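Local coordinates for uncharacterized protein (Legionella pneumophila subsp. pneumophila, PDB 5T2X), which is of unknown function but belongs to the DUF5630 family and folds into a mostly helical chain without beta strands, at residues A[75-78]-A[82-85]; A[67-72]-A[89-94]; A[139-144]-A[151-156]. One frame throughout, in Å; residues are numbered along the deposited sequence.

Contacts 1 and 2 touch and share helix 66-76, while contact 3 lies across the chain's centre, about 30 Å from either between centres. Contact 1 is a surface contact in the connection that leaves helix 66-76, held by one side-chain amide, a water and the packing of Phe76 on Phe83. Contact 2 is partly buried and joins that same helix to the first turn of helix 91-111, by apolar contacts and a CH-pi interaction. The salt bridge from Glu85 to Arg70 ties the two sites together. Contact 3, also partly buried, joins helices 132-147 and 153-167 through an aromatic pair and aliphatic packing. Hydrogen bonds cross between segments only at the surface; the helix interfaces meet through carbon and rings.

Contact 1: A[75-78]-A[82-85]; sequences NFNE and SFEE
Asn77 reaches across to Phe83 with its side-chain amide and holds the backbone of that residue once directly and once through a water. OD1 of Asn77 accepts the N-H of Phe83 at 2.7 Å (N-H...O angle 151°), with the donor standing above the carbonyl plane, about 44° out of it. One flat group therefore serves both the N-H and, by way of the water, the C=O of the same residue.

The close packing gathers around OD1 and the Phe83 ring. OD1 of Asn77 lies 3.3 Å from Ser82 CA and meets the Phe83 ring at its edge, near the ring plane. Next to it, Phe76 CB presses on Phe83 CE1 at 3.6 Å, and Ser82 OG lies 3.6 Å from Asn77 CB in van der Waals contact. Beyond the two segments both phenylalanines rest on Ile98 of helix 91-111, and Phe83 also touches Leu73.

Toward solvent the fit loosens. The other end of the amide works through a solvent molecule there: ND2 of Asn77 donates to a water 3.1 Å away, and this water in turn donates to Phe83 O. The exposed Glu78 has a poorly ordered side chain that comes no nearer than 6.0 Å to residues 82-85. This is a short loop after a helix in which a side-chain amide bonds to the returning backbone.

Contact 2: A[67-72]-A[89-94]; sequences DIWRTH and LTVSQL
Trp69 and Ser92 meet in a parallel helix-helix packing, between helix 66-76 and the N-terminal turn of helix 91-111, where the two short segments run in roughly the same direction. No hydrogen bond crosses between them.

The apolar contacts come from Val91, whose two methyl groups divide the work. CG1 of Val91 sits 3.8 Å from Trp69 CB, while CG2 reaches Arg70 CG at 3.7 Å and also borders Trp69 CB. CG2 lies anti to the Val91 backbone N and CG1 between N and the carbonyl carbon (chi1 64°), which spreads the fork over both neighbours. The Arg70 chain crosses the valine at about a right angle; past its aliphatic part, NE forms a salt bridge with Glu85.

The polar bonds hold each side in place. Thr90 occupies the N-cap position, and its backbone N donates to Gln93 OE1 at 3.0 Å, nearly straight at 169° and on a lone pair in the carbonyl plane, the bond that the third helical residue supplies in a capping box. Trp69 NE1 donates to the backbone O of Cys60, which helps to set the rotation of the indole, and Ser92 OG is hydrogen-bonded to Glu61 OE2.

The aromatic contact is a CH-pi interaction. With the Ser92 hydroxyl turned to Glu61, its methylene is left to the indole: CB of Ser92 stands 3.4 Å from the centroid of the five-membered ring of Trp69, only 9° off the ring normal.

Contact 3: A[139-144]-A[151-156]; sequences STWAYE and NDYSLL
The ring of Tyr153 points its edge at the face of the Trp141 indole, a T-shaped pair with planes at 88°. The centroids of the Tyr153 ring and the six-membered ring of Trp141 lie 5.6 Å apart, and the closest atoms are Tyr153 CE2 and Trp141 CH2, at 3.8 Å. Beside the rings Ala142 makes the small fit: its CB rests 3.8 Å from Leu156 CB and 3.6 Å from the backbone O of Tyr153, while Ala142 O approaches Tyr153 CB to 3.5 Å. A methyl as the whole side chain lets the backbones come close, with CA of Ala142 5.4 Å from CA of Tyr153. Leu156 CD1 adds a looser touch on Trp141 CZ3.

One step outward, Trp141 reaches this place because its CG lies anti to the backbone N (chi1 163°), swinging the indole toward residues 151-156. Phe115 and Tyr160 also meet this indole. Within residues 151-156, Asn151 O accepts both the N-H and the hydroxyl of Ser154, and so secures the turn leading into helix 153-167; Tyr153 O is hydrogen-bonded to Thr157 OG1.

The segments run antiparallel, as in an alpha-hairpin of helices 132-147 and 153-167. With no hydrogen bond between them, the interface probably rests on dispersion among Ala142, Leu156 and the rings, with a weak electrostatic share from the tyrosine edge facing the indole.

Contact 1: A[75-78]-A[82-85]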
loop_
_atom_site.group_PDB
_atom_site.type_symbol
_atom_site.label_atom_id
_atom_site.label_comp_id
_atom_site.label_asym_id
_atom_site.label_seq_id
_atom_site.Cartn_x
_atom_site.Cartn_y
_atom_site.Cartn_z
ATOM N N ASN A 75 5.845 -15.766 8.668
ATOM C CA ASN A 75 6.988 -16.338 7.966
ATOM C C ASN A 75 7.790 -15.271 7.232
ATOM O O ASN A 75 8.987 -15.461 6.986
ATOM C CB ASN A 75 6.525 -17.418 6.988
ATOM C CG ASN A 75 6.163 -18.717 7.683
ATOM O OD1 ASN A 75 5.080 -19.266 7.476
ATOM N ND2 ASN A 75 7.070 -19.215 8.514
ATOM N N PHE A 76 7.156 -14.152 6.872
ATOM C CA PHE A 76 7.883 -13.057 6.240
ATOM C C PHE A 76 8.740 -12.283 7.232
ATOM O O PHE A 76 9.661 -11.573 6.813
ATOM C CB PHE A 76 6.912 -12.094 5.551
ATOM C CG PHE A 76 6.322 -12.628 4.278
ATOM C CD1 PHE A 76 7.128 -12.897 3.185
ATOM C CD2 PHE A 76 4.958 -12.840 4.168
ATOM C CE1 PHE A 76 6.587 -13.384 2.010
ATOM C CE2 PHE A 76 4.410 -13.325 2.995
ATOM C CZ PHE A 76 5.226 -13.597 1.915
ATOM N N ASN A 77 8.460 -12.401 8.527
ATOM C CA ASN A 77 9.185 -11.627 9.522
ATOM C C ASN A 77 10.630 -12.094 9.628
ATOM O O ASN A 77 10.920 -13.294 9.600
ATOM C CB ASN A 77 8.496 -11.734 10.882
ATOM C CG ASN A 77 7.105 -11.134 10.878
ATOM O OD1 ASN A 77 6.792 -10.271 10.056
ATOM N ND2 ASN A 77 6.262 -11.585 11.800
ATOM N N GLU A 78 11.536 -11.132 9.754
ATOM C CA GLU A 78 12.964 -11.372 9.846
ATOM C C GLU A 78 13.420 -11.193 11.298
ATOM O O GLU A 78 12.600 -11.178 12.223
ATOM C CB GLU A 78 13.687 -10.442 8.869
ATOM C CG GLU A 78 13.305 -10.673 7.412
ATOM C CD GLU A 78 13.581 -9.468 6.535
ATOM O OE1 GLU A 78 13.752 -8.359 7.082
ATOM O OE2 GLU A 78 13.623 -9.628 5.297
ATOM N N SER A 82 9.570 -7.060 11.677
ATOM C CA SER A 82 8.371 -7.886 11.643
ATOM C C SER A 82 7.213 -7.048 11.126
ATOM O O SER A 82 7.029 -5.906 11.558
ATOM C CB SER A 82 8.043 -8.450 13.031
ATOM O OG SER A 82 9.082 -9.295 13.497
ATOM N N PHE A 83 6.445 -7.612 10.199
ATOM C CA PHE A 83 5.275 -6.920 9.680
ATOM C C PHE A 83 4.208 -6.790 10.761
ATOM O O PHE A 83 4.069 -7.648 11.636
ATOM C CB PHE A 83 4.701 -7.658 8.470
ATOM C CG PHE A 83 5.565 -7.581 7.243
ATOM C CD1 PHE A 83 6.456 -8.596 6.941
ATOM C CD2 PHE A 83 5.483 -6.492 6.392
ATOM C CE1 PHE A 83 7.250 -8.528 5.811
ATOM C CE2 PHE A 83 6.276 -6.416 5.262
ATOM C CZ PHE A 83 7.159 -7.436 4.971
ATOM N N GLU A 84 3.453 -5.699 10.694
ATOM C CA GLU A 84 2.372 -5.436 11.628
ATOM C C GLU A 84 1.074 -5.232 10.860
ATOM O O GLU A 84 1.075 -4.755 9.722
ATOM C CB GLU A 84 2.671 -4.206 12.498
ATOM C CG GLU A 84 3.976 -4.303 13.276
ATOM C CD GLU A 84 4.219 -3.100 14.169
ATOM O OE1 GLU A 84 3.276 -2.306 14.372
ATOM O OE2 GLU A 84 5.355 -2.950 14.667
ATOM N N GLU A 85 -0.034 -5.604 11.490
ATOM C CA GLU A 85 -1.352 -5.475 10.892
ATOM C C GLU A 85 -2.012 -4.179 11.346
ATOM O O GLU A 85 -1.806 -3.719 12.472
ATOM C CB GLU A 85 -2.240 -6.665 11.261
ATOM C CG GLU A 85 -1.589 -8.019 11.039
ATOM C CD GLU A 85 -2.450 -9.164 11.536
ATOM O OE1 GLU A 85 -3.688 -9.084 11.394
ATOM O OE2 GLU A 85 -1.887 -10.140 12.077
HETATM O O HOH W 1 3.548 -10.307 12.402
#

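Contact 2: A[67-72]-A[89-94]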
loop_
_atom_site.group_PDB
_atom_site.type_symbol
_atom_site.label_atom_id
_atom_site.label_comp_id
_atom_site.label_asym_id
_atom_site.label_seq_id
_atom_site.Cartn_x
_atom_site.Cartn_y
_atom_site.Cartn_z
ATOM N N ASP A 67 -6.136 -16.856 10.812
ATOM C CA ASP A 67 -4.887 -17.437 11.293
ATOM C C ASP A 67 -4.116 -18.137 10.185
ATOM O O ASP A 67 -2.895 -18.297 10.300
ATOM C CB ASP A 67 -5.163 -18.416 12.431
ATOM C CG ASP A 67 -6.002 -19.594 11.986
ATOM O OD1 ASP A 67 -7.238 -19.441 11.909
ATOM O OD2 ASP A 67 -5.426 -20.668 11.713
ATOM N N ILE A 68 -4.803 -18.571 9.125
ATOM C CA ILE A 68 -4.112 -19.140 7.974
ATOM C C ILE A 68 -3.163 -18.115 7.371
ATOM O O ILE A 68 -2.019 -18.432 7.022
ATOM C CB ILE A 68 -5.130 -19.645 6.935
ATOM C CG1 ILE A 68 -6.023 -20.733 7.536
ATOM C CG2 ILE A 68 -4.416 -20.150 5.687
ATOM C CD1 ILE A 68 -7.068 -21.262 6.576
ATOM N N TRP A 69 -3.616 -16.865 7.260
ATOM C CA TRP A 69 -2.794 -15.816 6.669
ATOM C C TRP A 69 -1.737 -15.309 7.643
ATOM O O TRP A 69 -0.624 -14.970 7.226
ATOM C CB TRP A 69 -3.683 -14.668 6.192
ATOM C CG TRP A 69 -4.744 -15.107 5.225
ATOM C CD1 TRP A 69 -6.075 -15.260 5.482
ATOM C CD2 TRP A 69 -4.558 -15.462 3.850
ATOM N NE1 TRP A 69 -6.731 -15.682 4.350
ATOM C CE2 TRP A 69 -5.821 -15.816 3.335
ATOM C CE3 TRP A 69 -3.446 -15.515 3.003
ATOM C CZ2 TRP A 69 -6.003 -16.214 2.012
ATOM C CZ3 TRP A 69 -3.629 -15.911 1.691
ATOM C CH2 TRP A 69 -4.897 -16.256 1.209
ATOM N N ARG A 70 -2.063 -15.246 8.939
ATOM C CA ARG A 70 -1.094 -14.762 9.917
ATOM C C ARG A 70 0.117 -15.677 10.007
ATOM O O ARG A 70 1.236 -15.203 10.234
ATOM C CB ARG A 70 -1.747 -14.619 11.292
ATOM C CG ARG A 70 -2.734 -13.477 11.380
ATOM C CD ARG A 70 -3.047 -13.116 12.820
ATOM N NE ARG A 70 -3.977 -11.995 12.879
ATOM C CZ ARG A 70 -5.299 -12.124 12.841
ATOM N NH1 ARG A 70 -5.842 -13.330 12.751
ATOM N NH2 ARG A 70 -6.076 -11.052 12.894
ATOM N N THR A 71 -0.085 -16.985 9.834
ATOM C CA THR A 71 1.045 -17.906 9.789
ATOM C C THR A 71 1.986 -17.557 8.644
ATOM O O THR A 71 3.210 -17.533 8.818
ATOM C CB THR A 71 0.545 -19.345 9.659
ATOM O OG1 THR A 71 -0.237 -19.685 10.812
ATOM C CG2 THR A 71 1.715 -20.311 9.541
ATOM N N HIS A 72 1.430 -17.267 7.464
ATOM C CA HIS A 72 2.262 -16.853 6.340
ATOM C C HIS A 72 2.859 -15.471 6.572
ATOM O O HIS A 72 4.002 -15.210 6.180
ATOM C CB HIS A 72 1.451 -16.880 5.046
ATOM C CG HIS A 72 1.083 -18.257 4.593
ATOM N ND1 HIS A 72 2.013 -19.154 4.112
ATOM C CD2 HIS A 72 -0.112 -18.892 4.544
ATOM C CE1 HIS A 72 1.407 -20.283 3.789
ATOM N NE2 HIS A 72 0.117 -20.150 4.041
ATOM N N LEU A 89 -7.100 -2.578 5.851
ATOM C CA LEU A 89 -6.738 -3.774 5.102
ATOM C C LEU A 89 -6.833 -5.017 5.979
ATOM O O LEU A 89 -6.506 -4.984 7.169
ATOM C CB LEU A 89 -5.326 -3.648 4.531
ATOM C CG LEU A 89 -5.138 -2.662 3.378
ATOM C CD1 LEU A 89 -3.745 -2.798 2.780
ATOM C CD2 LEU A 89 -6.205 -2.867 2.313
ATOM N N THR A 90 -7.285 -6.116 5.382
ATOM C CA THR A 90 -7.351 -7.389 6.082
ATOM C C THR A 90 -6.000 -8.098 6.015
ATOM O O THR A 90 -5.095 -7.703 5.275
ATOM C CB THR A 90 -8.448 -8.275 5.493
ATOM O OG1 THR A 90 -8.080 -8.680 4.169
ATOM C CG2 THR A 90 -9.766 -7.517 5.433
ATOM N N VAL A 91 -5.871 -9.167 6.803
ATOM C CA VAL A 91 -4.596 -9.875 6.870
ATOM C C VAL A 91 -4.302 -10.599 5.559
ATOM O O VAL A 91 -3.135 -10.764 5.184
ATOM C CB VAL A 91 -4.580 -10.835 8.077
ATOM C CG1 VAL A 91 -5.624 -11.930 7.914
ATOM C CG2 VAL A 91 -3.190 -11.429 8.277
ATOM N N SER A 92 -5.338 -11.030 4.834
ATOM C CA SER A 92 -5.102 -11.687 3.552
ATOM C C SER A 92 -4.639 -10.685 2.504
ATOM O O SER A 92 -3.745 -10.984 1.702
ATOM C CB SER A 92 -6.363 -12.411 3.079
ATOM O OG SER A 92 -7.341 -11.494 2.623
ATOM N N GLN A 93 -5.237 -9.491 2.495
ATOM C CA GLN A 93 -4.765 -8.435 1.607
ATOM C C GLN A 93 -3.319 -8.072 1.911
ATOM O O GLN A 93 -2.534 -7.793 0.997
ATOM C CB GLN A 93 -5.664 -7.206 1.734
ATOM C CG GLN A 93 -7.079 -7.428 1.238
ATOM C CD GLN A 93 -7.962 -6.217 1.450
ATOM O OE1 GLN A 93 -7.986 -5.636 2.534
ATOM N NE2 GLN A 93 -8.688 -5.826 0.410
ATOM N N LEU A 94 -2.945 -8.077 3.192
ATOM C CA LEU A 94 -1.567 -7.777 3.558
ATOM C C LEU A 94 -0.616 -8.859 3.063
ATOM O O LEU A 94 0.446 -8.553 2.508
ATOM C CB LEU A 94 -1.455 -7.611 5.073
ATOM C CG LEU A 94 -0.058 -7.331 5.629
ATOM C CD1 LEU A 94 0.505 -6.042 5.051
ATOM C CD2 LEU A 94 -0.092 -7.272 7.147
#

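Contact 3: A[139-144]-A[151-156]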
loop_
_atom_site.group_PDB
_atom_site.type_symbol
_atom_site.label_atom_id
_atom_site.label_comp_id
_atom_site.label_asym_id
_atom_site.label_seq_id
_atom_site.Cartn_x
_atom_site.Cartn_y
_atom_site.Cartn_z
ATOM N N SER A 139 3.619 4.245 -8.710
ATOM C CA SER A 139 3.638 5.695 -8.884
ATOM C C SER A 139 4.974 6.170 -9.439
ATOM O O SER A 139 5.012 7.128 -10.219
ATOM C CB SER A 139 3.329 6.398 -7.560
ATOM O OG SER A 139 4.345 6.161 -6.603
ATOM N N THR A 140 6.074 5.519 -9.053
ATOM C CA THR A 140 7.362 5.821 -9.670
ATOM C C THR A 140 7.361 5.441 -11.146
ATOM O O THR A 140 7.872 6.191 -11.987
ATOM C CB THR A 140 8.483 5.093 -8.928
ATOM O OG1 THR A 140 8.550 5.565 -7.577
ATOM C CG2 THR A 140 9.823 5.333 -9.613
ATOM N N TRP A 141 6.780 4.286 -11.477
ATOM C CA TRP A 141 6.698 3.856 -12.870
ATOM C C TRP A 141 5.916 4.855 -13.711
ATOM O O TRP A 141 6.347 5.235 -14.805
ATOM C CB TRP A 141 6.059 2.468 -12.941
ATOM C CG TRP A 141 5.561 2.083 -14.299
ATOM C CD1 TRP A 141 6.313 1.705 -15.373
ATOM C CD2 TRP A 141 4.193 2.014 -14.724
ATOM N NE1 TRP A 141 5.500 1.415 -16.442
ATOM C CE2 TRP A 141 4.195 1.596 -16.069
ATOM C CE3 TRP A 141 2.969 2.269 -14.097
ATOM C CZ2 TRP A 141 3.020 1.429 -16.800
ATOM C CZ3 TRP A 141 1.803 2.102 -14.825
ATOM C CH2 TRP A 141 1.837 1.686 -16.161
ATOM N N ALA A 142 4.760 5.297 -13.213
ATOM C CA ALA A 142 3.955 6.244 -13.974
ATOM C C ALA A 142 4.605 7.620 -14.026
ATOM O O ALA A 142 4.433 8.346 -15.012
ATOM C CB ALA A 142 2.549 6.335 -13.382
ATOM N N TYR A 143 5.359 7.993 -12.989
ATOM C CA TYR A 143 6.017 9.295 -12.995
ATOM C C TYR A 143 7.123 9.349 -14.040
ATOM O O TYR A 143 7.275 10.360 -14.736
ATOM C CB TYR A 143 6.577 9.618 -11.611
ATOM C CG TYR A 143 7.310 10.939 -11.564
ATOM C CD1 TYR A 143 6.613 12.141 -11.568
ATOM C CD2 TYR A 143 8.698 10.987 -11.526
ATOM C CE1 TYR A 143 7.276 13.353 -11.531
ATOM C CE2 TYR A 143 9.371 12.197 -11.485
ATOM C CZ TYR A 143 8.654 13.375 -11.488
ATOM O OH TYR A 143 9.313 14.583 -11.449
ATOM N N GLU A 144 7.908 8.277 -14.161
ATOM C CA GLU A 144 8.951 8.244 -15.181
ATOM C C GLU A 144 8.350 8.231 -16.581
ATOM O O GLU A 144 8.919 8.818 -17.508
ATOM C CB GLU A 144 9.858 7.033 -14.967
ATOM C CG GLU A 144 10.642 7.072 -13.661
ATOM C CD GLU A 144 11.583 8.263 -13.572
ATOM O OE1 GLU A 144 12.087 8.712 -14.625
ATOM O OE2 GLU A 144 11.816 8.755 -12.449
ATOM N N ASN A 151 2.030 12.564 -21.246
ATOM C CA ASN A 151 1.401 13.529 -20.346
ATOM C C ASN A 151 0.371 12.871 -19.435
ATOM O O ASN A 151 0.325 13.151 -18.231
ATOM C CB ASN A 151 0.751 14.650 -21.157
ATOM C CG ASN A 151 1.763 15.488 -21.908
ATOM O OD1 ASN A 151 2.327 15.052 -22.911
ATOM N ND2 ASN A 151 1.992 16.704 -21.429
ATOM N N ASP A 152 -0.475 12.002 -19.989
ATOM C CA ASP A 152 -1.589 11.478 -19.207
ATOM C C ASP A 152 -1.162 10.459 -18.158
ATOM O O ASP A 152 -2.020 9.987 -17.403
ATOM C CB ASP A 152 -2.645 10.873 -20.136
ATOM C CG ASP A 152 -2.109 9.725 -20.969
ATOM O OD1 ASP A 152 -0.876 9.537 -21.013
ATOM O OD2 ASP A 152 -2.928 9.015 -21.590
ATOM N N TYR A 153 0.122 10.110 -18.079
ATOM C CA TYR A 153 0.585 9.220 -17.022
ATOM C C TYR A 153 0.737 9.925 -15.682
ATOM O O TYR A 153 0.872 9.246 -14.659
ATOM C CB TYR A 153 1.910 8.565 -17.417
ATOM C CG TYR A 153 1.731 7.270 -18.175
ATOM C CD1 TYR A 153 1.526 7.270 -19.548
ATOM C CD2 TYR A 153 1.758 6.049 -17.516
ATOM C CE1 TYR A 153 1.360 6.088 -20.245
ATOM C CE2 TYR A 153 1.593 4.861 -18.204
ATOM C CZ TYR A 153 1.394 4.887 -19.568
ATOM O OH TYR A 153 1.228 3.710 -20.260
ATOM N N SER A 154 0.720 11.260 -15.660
ATOM C CA SER A 154 0.662 11.965 -14.386
ATOM C C SER A 154 -0.631 11.651 -13.650
ATOM O O SER A 154 -0.677 11.713 -12.415
ATOM C CB SER A 154 0.800 13.472 -14.606
ATOM O OG SER A 154 -0.281 13.975 -15.372
ATOM N N LEU A 155 -1.687 11.308 -14.392
ATOM C CA LEU A 155 -2.944 10.911 -13.766
ATOM C C LEU A 155 -2.776 9.625 -12.968
ATOM O O LEU A 155 -3.275 9.514 -11.842
ATOM C CB LEU A 155 -4.028 10.739 -14.832
ATOM C CG LEU A 155 -4.801 11.958 -15.349
ATOM C CD1 LEU A 155 -3.882 13.061 -15.849
ATOM C CD2 LEU A 155 -5.750 11.521 -16.452
ATOM N N LEU A 156 -2.080 8.639 -13.540
ATOM C CA LEU A 156 -1.840 7.389 -12.825
ATOM C C LEU A 156 -0.914 7.604 -11.636
ATOM O O LEU A 156 -1.107 6.992 -10.579
ATOM C CB LEU A 156 -1.253 6.343 -13.771
ATOM C CG LEU A 156 -2.197 5.740 -14.807
ATOM C CD1 LEU A 156 -1.471 4.686 -15.624
ATOM C CD2 LEU A 156 -3.420 5.148 -14.127
#